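Local coordinates for protein oxidoreductase, short-chain dehydrogenase/reductase family (Aeromonas hydrophila subsp. hydrophila, PDB 3L6E) that probably acts as a nucleotide-dependent oxidoreductase of the short-chain dehydrogenase/reductase family, perhaps reducing 3-dehydrosphinganine in sphingolipid metabolism, at residues L58-V72 with V110-L122. Numbering follows the deposited sequence.
Sequences LAHHEDVDVAFAAAV and VSTILVAQQTVRL. Unlike the reference sequence in segment 58-72: Asp63 (reference Glu). Unlike the reference sequence in segment 110-122: Val110 (reference Ile).
Gln118 and Phe68 illustrate how one long polar side chain can make an apolar and a polar contact at once. With CG anti to the backbone N (chi1 -174°) and a bend at chi2, the glutamine sets its CG over one face of the phenyl ring, offset toward the rim, a CH-pi contact with Gln118 CG 3.8 Å from the Phe68 ring centroid. The bend then carries the amide to Asp65, where Gln118 NE2 donates to Asp65 OD1 at 2.8 Å, reaching the anti side of the carboxylate and somewhat out of its plane. The other end of the amide is fixed as well: Arg121 grips Gln118 OE1 side-on through NE and NH2, both from the same face.

Around the ring the packing is mostly apolar. Val115 CG1 meets the edge at Phe68 CZ (4.0 Å), while Leu122 CD1 touches both Phe68 CD1 and Val72 CG2. Farther toward the N-terminal end, Val64 sets one methyl against Leu114 CB and the other against Gln118 CB. Leu114 CD1 reaches Leu58 O (3.5 Å), and Leu114 CD2 meets the ring edge at His61 CD2 (3.8 Å). The backbones come nearest at the turn before helix 61-72, where Ala59 CA and Ser111 CA are 4.7 Å apart and Ser111 CA makes a C-H...O contact to Leu58 O at 3.2 Å.

Met33 of strand 29-34 touches Phe68, and Val81 of strand 80-84 touches Val115. Segments 61-72 and 110-122, crossing at -47° with axes 10.0 Å apart at closest approach, pack side by side on one face of the parallel sheet, as in the Rossmann fold of short-chain dehydrogenases.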
ATOM      1  N   LEU A  58       5.280  26.641   4.537  1.00 37.30           N
ATOM      2  CA  LEU A  58       5.511  25.663   5.591  1.00 38.06           C
ATOM      3  C   LEU A  58       6.971  25.429   5.977  1.00 39.37           C
ATOM      4  O   LEU A  58       7.280  24.476   6.695  1.00 39.28           O
ATOM      5  CB  LEU A  58       4.818  24.344   5.245  1.00 37.78           C
ATOM      6  CG  LEU A  58       3.299  24.456   5.186  1.00 34.90           C
ATOM      7  CD1 LEU A  58       2.698  23.170   4.691  1.00 37.79           C
ATOM      8  CD2 LEU A  58       2.721  24.825   6.545  1.00 37.74           C
ATOM      9  N   ALA A  59       7.853  26.330   5.551  1.00 40.40           N
ATOM     10  CA  ALA A  59       9.273  26.197   5.829  1.00 41.43           C
ATOM     11  C   ALA A  59       9.787  27.117   6.953  1.00 41.96           C
ATOM     12  O   ALA A  59      10.990  27.232   7.151  1.00 41.15           O
ATOM     13  CB  ALA A  59      10.087  26.388   4.543  1.00 41.49           C
ATOM     14  N   HIS A  60       8.876  27.749   7.693  1.00 43.17           N
ATOM     15  CA  HIS A  60       9.256  28.585   8.845  1.00 44.17           C
ATOM     16  C   HIS A  60       8.387  28.329  10.073  1.00 44.38           C
ATOM     17  O   HIS A  60       7.157  28.371   9.993  1.00 44.44           O
ATOM     18  CB  HIS A  60       9.258  30.070   8.472  1.00 45.14           C
ATOM     19  CG  HIS A  60      10.501  30.508   7.764  1.00 46.25           C
ATOM     20  ND1 HIS A  60      10.708  30.290   6.418  1.00 45.93           N
ATOM     21  CD2 HIS A  60      11.612  31.134   8.219  1.00 45.65           C
ATOM     22  CE1 HIS A  60      11.889  30.768   6.071  1.00 45.82           C
ATOM     23  NE2 HIS A  60      12.458  31.287   7.146  1.00 46.55           N
ATOM     24  N   HIS A  61       9.048  28.078  11.202  1.00 44.53           N
ATOM     25  CA  HIS A  61       8.414  27.594  12.437  1.00 44.70           C
ATOM     26  C   HIS A  61       7.226  28.430  12.904  1.00 44.50           C
ATOM     27  O   HIS A  61       6.224  27.882  13.361  1.00 44.67           O
ATOM     28  CB  HIS A  61       9.458  27.460  13.558  1.00 45.52           C
ATOM     29  CG  HIS A  61       8.933  26.816  14.809  1.00 46.56           C
ATOM     30  ND1 HIS A  61       8.894  27.469  16.022  1.00 46.31           N
ATOM     31  CD2 HIS A  61       8.421  25.581  15.030  1.00 46.21           C
ATOM     32  CE1 HIS A  61       8.380  26.665  16.937  1.00 46.70           C
ATOM     33  NE2 HIS A  61       8.083  25.513  16.360  1.00 46.58           N
ATOM     34  N   GLU A  62       7.337  29.751  12.790  1.00 44.16           N
ATOM     35  CA  GLU A  62       6.228  30.639  13.127  1.00 43.82           C
ATOM     36  C   GLU A  62       5.066  30.477  12.144  1.00 42.73           C
ATOM     37  O   GLU A  62       3.918  30.335  12.559  1.00 42.76           O
ATOM     38  CB  GLU A  62       6.672  32.111  13.250  1.00 44.53           C
ATOM     39  CG  GLU A  62       7.599  32.637  12.150  1.00 60.14           C
ATOM     40  CD  GLU A  62       9.069  32.345  12.420  1.00 45.19           C
ATOM     41  OE1 GLU A  62       9.741  31.783  11.523  1.00 60.25           O
ATOM     42  OE2 GLU A  62       9.549  32.672  13.529  1.00 60.26           O
ATOM     43  N   ASP A  63       5.382  30.465  10.850  1.00 41.64           N
ATOM     44  CA  ASP A  63       4.394  30.319   9.777  1.00 40.64           C
ATOM     45  C   ASP A  63       3.565  29.023   9.900  1.00 38.94           C
ATOM     46  O   ASP A  63       2.379  28.993   9.571  1.00 38.23           O
ATOM     47  CB  ASP A  63       5.090  30.384   8.407  1.00 41.27           C
ATOM     48  CG  ASP A  63       5.892  31.679   8.204  1.00 51.38           C
ATOM     49  OD1 ASP A  63       6.627  32.102   9.125  1.00 41.65           O
ATOM     50  OD2 ASP A  63       5.801  32.271   7.105  1.00 41.61           O
ATOM     51  N   VAL A  64       4.202  27.963  10.391  1.00 38.12           N
ATOM     52  CA  VAL A  64       3.532  26.679  10.624  1.00 37.14           C
ATOM     53  C   VAL A  64       2.580  26.778  11.815  1.00 36.57           C
ATOM     54  O   VAL A  64       1.457  26.286  11.751  1.00 36.14           O
ATOM     55  CB  VAL A  64       4.548  25.529  10.812  1.00 36.50           C
ATOM     56  CG1 VAL A  64       3.854  24.232  11.225  1.00 30.91           C
ATOM     57  CG2 VAL A  64       5.332  25.318   9.532  1.00 30.66           C
ATOM     58  N   ASP A  65       3.052  27.421  12.886  1.00 36.62           N
ATOM     59  CA  ASP A  65       2.269  27.676  14.094  1.00 36.55           C
ATOM     60  C   ASP A  65       0.965  28.409  13.783  1.00 35.37           C
ATOM     61  O   ASP A  65      -0.101  28.019  14.268  1.00 35.10           O
ATOM     62  CB  ASP A  65       3.089  28.499  15.105  1.00 37.68           C
ATOM     63  CG  ASP A  65       4.210  27.697  15.767  1.00 42.80           C
ATOM     64  OD1 ASP A  65       4.015  26.506  16.099  1.00 38.71           O
ATOM     65  OD2 ASP A  65       5.300  28.272  15.987  1.00 38.97           O
ATOM     66  N   VAL A  66       1.072  29.460  12.967  1.00 34.28           N
ATOM     67  CA  VAL A  66      -0.053  30.319  12.607  1.00 33.40           C
ATOM     68  C   VAL A  66      -1.073  29.572  11.755  1.00 32.59           C
ATOM     69  O   VAL A  66      -2.276  29.625  12.023  1.00 32.93           O
ATOM     70  CB  VAL A  66       0.439  31.614  11.887  1.00 33.72           C
ATOM     71  CG1 VAL A  66      -0.725  32.432  11.345  1.00 33.80           C
ATOM     72  CG2 VAL A  66       1.282  32.479  12.840  1.00 33.86           C
ATOM     73  N   ALA A  67      -0.581  28.861  10.744  1.00 31.32           N
ATOM     74  CA  ALA A  67      -1.430  28.133   9.809  1.00 30.18           C
ATOM     75  C   ALA A  67      -2.224  27.023  10.499  1.00 28.84           C
ATOM     76  O   ALA A  67      -3.381  26.793  10.160  1.00 28.61           O
ATOM     77  CB  ALA A  67      -0.592  27.554   8.656  1.00 30.24           C
ATOM     78  N   PHE A  68      -1.596  26.331  11.447  1.00 27.43           N
ATOM     79  CA  PHE A  68      -2.265  25.250  12.154  1.00 26.73           C
ATOM     80  C   PHE A  68      -3.295  25.768  13.155  1.00 26.88           C
ATOM     81  O   PHE A  68      -4.328  25.118  13.366  1.00 27.50           O
ATOM     82  CB  PHE A  68      -1.251  24.290  12.802  1.00 26.68           C
ATOM     83  CG  PHE A  68      -0.823  23.152  11.895  1.00 29.16           C
ATOM     84  CD1 PHE A  68      -1.472  21.921  11.946  1.00 27.13           C
ATOM     85  CD2 PHE A  68       0.219  23.312  10.988  1.00 26.98           C
ATOM     86  CE1 PHE A  68      -1.089  20.857  11.106  1.00 29.16           C
ATOM     87  CE2 PHE A  68       0.617  22.265  10.147  1.00 29.47           C
ATOM     88  CZ  PHE A  68      -0.039  21.029  10.201  1.00 27.17           C
ATOM     89  N   ALA A  69      -3.023  26.948  13.731  1.00 25.93           N
ATOM     90  CA  ALA A  69      -3.926  27.621  14.656  1.00 26.37           C
ATOM     91  C   ALA A  69      -5.246  28.018  13.996  1.00 26.56           C
ATOM     92  O   ALA A  69      -6.303  27.911  14.615  1.00 26.37           O
ATOM     93  CB  ALA A  69      -3.253  28.856  15.293  1.00 26.23           C
ATOM     94  N   ALA A  70      -5.174  28.477  12.745  1.00 26.44           N
ATOM     95  CA  ALA A  70      -6.369  28.798  11.973  1.00 26.13           C
ATOM     96  C   ALA A  70      -7.134  27.519  11.599  1.00 25.64           C
ATOM     97  O   ALA A  70      -8.372  27.480  11.675  1.00 25.38           O
ATOM     98  CB  ALA A  70      -6.004  29.611  10.723  1.00 26.53           C
ATOM     99  N   ALA A  71      -6.398  26.476  11.215  1.00 24.79           N
ATOM    100  CA  ALA A  71      -7.020  25.190  10.867  1.00 24.55           C
ATOM    101  C   ALA A  71      -7.830  24.599  12.033  1.00 25.30           C
ATOM    102  O   ALA A  71      -9.017  24.271  11.878  1.00 25.94           O
ATOM    103  CB  ALA A  71      -5.989  24.206  10.400  1.00 23.32           C
ATOM    104  N   VAL A  72      -7.180  24.443  13.183  1.00 25.00           N
ATOM    105  CA  VAL A  72      -7.863  24.016  14.395  1.00 25.73           C
ATOM    106  C   VAL A  72      -9.006  24.985  14.743  1.00 26.83           C
ATOM    107  O   VAL A  72     -10.092  24.552  15.129  1.00 27.45           O
ATOM    108  CB  VAL A  72      -6.879  23.869  15.571  1.00 25.37           C
ATOM    109  CG1 VAL A  72      -7.631  23.767  16.907  1.00 19.30           C
ATOM    110  CG2 VAL A  72      -5.982  22.645  15.355  1.00 19.17           C
ATOM    111  N   VAL A 110      12.402  20.480   5.577  1.00 26.77           N
ATOM    112  CA  VAL A 110      12.046  21.418   6.630  1.00 26.07           C
ATOM    113  C   VAL A 110      10.532  21.467   6.832  1.00 25.60           C
ATOM    114  O   VAL A 110      10.045  21.409   7.969  1.00 25.43           O
ATOM    115  CB  VAL A 110      12.611  22.830   6.336  1.00 26.13           C
ATOM    116  CG1 VAL A 110      12.132  23.844   7.355  1.00 33.54           C
ATOM    117  CG2 VAL A 110      14.134  22.802   6.306  1.00 33.79           C
ATOM    118  N   SER A 111       9.783  21.560   5.735  1.00 24.93           N
ATOM    119  CA  SER A 111       8.331  21.581   5.841  1.00 23.02           C
ATOM    120  C   SER A 111       7.902  20.244   6.414  1.00 21.98           C
ATOM    121  O   SER A 111       7.048  20.199   7.296  1.00 22.10           O
ATOM    122  CB  SER A 111       7.650  21.877   4.496  1.00 23.12           C
ATOM    123  OG  SER A 111       7.619  20.738   3.642  1.00 24.27           O
ATOM    124  N   THR A 112       8.534  19.162   5.963  1.00 21.00           N
ATOM    125  CA  THR A 112       8.145  17.839   6.442  1.00 20.74           C
ATOM    126  C   THR A 112       8.351  17.717   7.949  1.00 20.65           C
ATOM    127  O   THR A 112       7.477  17.219   8.653  1.00 20.04           O
ATOM    128  CB  THR A 112       8.842  16.689   5.696  1.00 20.27           C
ATOM    129  OG1 THR A 112       8.466  16.720   4.320  1.00 22.09           O
ATOM    130  CG2 THR A 112       8.412  15.345   6.261  1.00 20.71           C
ATOM    131  N   ILE A 113       9.493  18.192   8.428  1.00 21.69           N
ATOM    132  CA  ILE A 113       9.832  18.139   9.863  1.00 22.38           C
ATOM    133  C   ILE A 113       8.923  19.008  10.735  1.00 22.41           C
ATOM    134  O   ILE A 113       8.478  18.569  11.797  1.00 22.23           O
ATOM    135  CB  ILE A 113      11.315  18.469  10.099  1.00 22.22           C
ATOM    136  CG1 ILE A 113      12.171  17.318   9.554  1.00 33.80           C
ATOM    137  CG2 ILE A 113      11.597  18.689  11.590  1.00 33.91           C
ATOM    138  CD1 ILE A 113      13.657  17.531   9.623  1.00 22.44           C
ATOM    139  N   LEU A 114       8.645  20.223  10.275  1.00 23.10           N
ATOM    140  CA  LEU A 114       7.820  21.175  11.019  1.00 24.17           C
ATOM    141  C   LEU A 114       6.347  20.760  11.077  1.00 25.50           C
ATOM    142  O   LEU A 114       5.700  20.896  12.113  1.00 26.52           O
ATOM    143  CB  LEU A 114       7.949  22.575  10.426  1.00 24.35           C
ATOM    144  CG  LEU A 114       9.294  23.296  10.513  1.00 32.14           C
ATOM    145  CD1 LEU A 114       9.317  24.418   9.496  1.00 24.84           C
ATOM    146  CD2 LEU A 114       9.588  23.828  11.923  1.00 24.57           C
ATOM    147  N   VAL A 115       5.821  20.239   9.973  1.00 25.31           N
ATOM    148  CA  VAL A 115       4.452  19.733   9.982  1.00 25.31           C
ATOM    149  C   VAL A 115       4.343  18.540  10.943  1.00 24.76           C
ATOM    150  O   VAL A 115       3.369  18.415  11.693  1.00 25.14           O
ATOM    151  CB  VAL A 115       3.974  19.394   8.554  1.00 25.24           C
ATOM    152  CG1 VAL A 115       2.659  18.597   8.558  1.00 28.47           C
ATOM    153  CG2 VAL A 115       3.830  20.674   7.743  1.00 29.15           C
ATOM    154  N   ALA A 116       5.350  17.674  10.918  1.00 23.69           N
ATOM    155  CA  ALA A 116       5.344  16.477  11.736  1.00 23.04           C
ATOM    156  C   ALA A 116       5.373  16.852  13.226  1.00 23.61           C
ATOM    157  O   ALA A 116       4.577  16.337  14.004  1.00 23.11           O
ATOM    158  CB  ALA A 116       6.505  15.590  11.379  1.00 22.69           C
ATOM    159  N   GLN A 117       6.254  17.783  13.599  1.00 24.34           N
ATOM    160  CA  GLN A 117       6.390  18.199  15.003  1.00 26.07           C
ATOM    161  C   GLN A 117       5.161  18.924  15.495  1.00 26.88           C
ATOM    162  O   GLN A 117       4.748  18.747  16.636  1.00 27.68           O
ATOM    163  CB  GLN A 117       7.603  19.105  15.207  1.00 26.31           C
ATOM    164  CG  GLN A 117       8.906  18.396  15.052  1.00 29.17           C
ATOM    165  CD  GLN A 117      10.085  19.329  15.049  1.00 27.03           C
ATOM    166  OE1 GLN A 117      11.227  18.873  15.000  1.00 29.86           O
ATOM    167  NE2 GLN A 117       9.828  20.642  15.116  1.00 29.26           N
ATOM    168  N   GLN A 118       4.599  19.763  14.637  1.00 27.32           N
ATOM    169  CA  GLN A 118       3.348  20.436  14.926  1.00 28.65           C
ATOM    170  C   GLN A 118       2.203  19.408  15.116  1.00 28.74           C
ATOM    171  O   GLN A 118       1.343  19.593  15.968  1.00 28.78           O
ATOM    172  CB  GLN A 118       3.050  21.462  13.821  1.00 29.34           C
ATOM    173  CG  GLN A 118       1.841  22.358  14.048  1.00 30.83           C
ATOM    174  CD  GLN A 118       2.068  23.495  15.034  1.00 30.46           C
ATOM    175  OE1 GLN A 118       1.130  23.926  15.707  1.00 31.55           O
ATOM    176  NE2 GLN A 118       3.306  23.995  15.121  1.00 31.24           N
ATOM    177  N   THR A 119       2.224  18.318  14.346  1.00 28.85           N
ATOM    178  CA  THR A 119       1.222  17.229  14.466  1.00 28.09           C
ATOM    179  C   THR A 119       1.388  16.402  15.745  1.00 27.25           C
ATOM    180  O   THR A 119       0.404  16.000  16.362  1.00 27.21           O
ATOM    181  CB  THR A 119       1.264  16.278  13.233  1.00 28.21           C
ATOM    182  OG1 THR A 119       1.087  17.043  12.033  1.00 20.60           O
ATOM    183  CG2 THR A 119       0.173  15.192  13.320  1.00 20.07           C
ATOM    184  N   VAL A 120       2.629  16.127  16.123  1.00 27.01           N
ATOM    185  CA  VAL A 120       2.922  15.429  17.373  1.00 27.28           C
ATOM    186  C   VAL A 120       2.380  16.280  18.536  1.00 27.85           C
ATOM    187  O   VAL A 120       1.636  15.803  19.397  1.00 27.42           O
ATOM    188  CB  VAL A 120       4.449  15.181  17.538  1.00 27.31           C
ATOM    189  CG1 VAL A 120       4.778  14.589  18.905  1.00 21.49           C
ATOM    190  CG2 VAL A 120       4.998  14.286  16.412  1.00 21.23           C
ATOM    191  N   ARG A 121       2.728  17.558  18.514  1.00 28.47           N
ATOM    192  CA  ARG A 121       2.261  18.503  19.512  1.00 29.69           C
ATOM    193  C   ARG A 121       0.727  18.514  19.611  1.00 29.11           C
ATOM    194  O   ARG A 121       0.166  18.361  20.709  1.00 28.81           O
ATOM    195  CB  ARG A 121       2.817  19.893  19.190  1.00 30.94           C
ATOM    196  CG  ARG A 121       2.201  21.023  20.002  1.00 54.43           C
ATOM    197  CD  ARG A 121       2.664  22.374  19.465  1.00 33.12           C
ATOM    198  NE  ARG A 121       1.678  22.979  18.560  1.00 54.60           N
ATOM    199  CZ  ARG A 121       0.547  23.565  18.958  1.00 34.58           C
ATOM    200  NH1 ARG A 121       0.224  23.625  20.253  1.00 54.67           N
ATOM    201  NH2 ARG A 121      -0.272  24.095  18.053  1.00 54.85           N
ATOM    202  N   LEU A 122       0.060  18.667  18.463  1.00 28.23           N
ATOM    203  CA  LEU A 122      -1.403  18.806  18.419  1.00 27.08           C
ATOM    204  C   LEU A 122      -2.182  17.540  18.769  1.00 26.27           C
ATOM    205  O   LEU A 122      -3.128  17.583  19.563  1.00 26.41           O
ATOM    206  CB  LEU A 122      -1.860  19.302  17.046  1.00 26.59           C
ATOM    207  CG  LEU A 122      -2.022  20.810  16.895  1.00 41.08           C
ATOM    208  CD1 LEU A 122      -2.323  21.128  15.429  1.00 25.84           C
ATOM    209  CD2 LEU A 122      -3.119  21.355  17.829  1.00 25.40           C
TER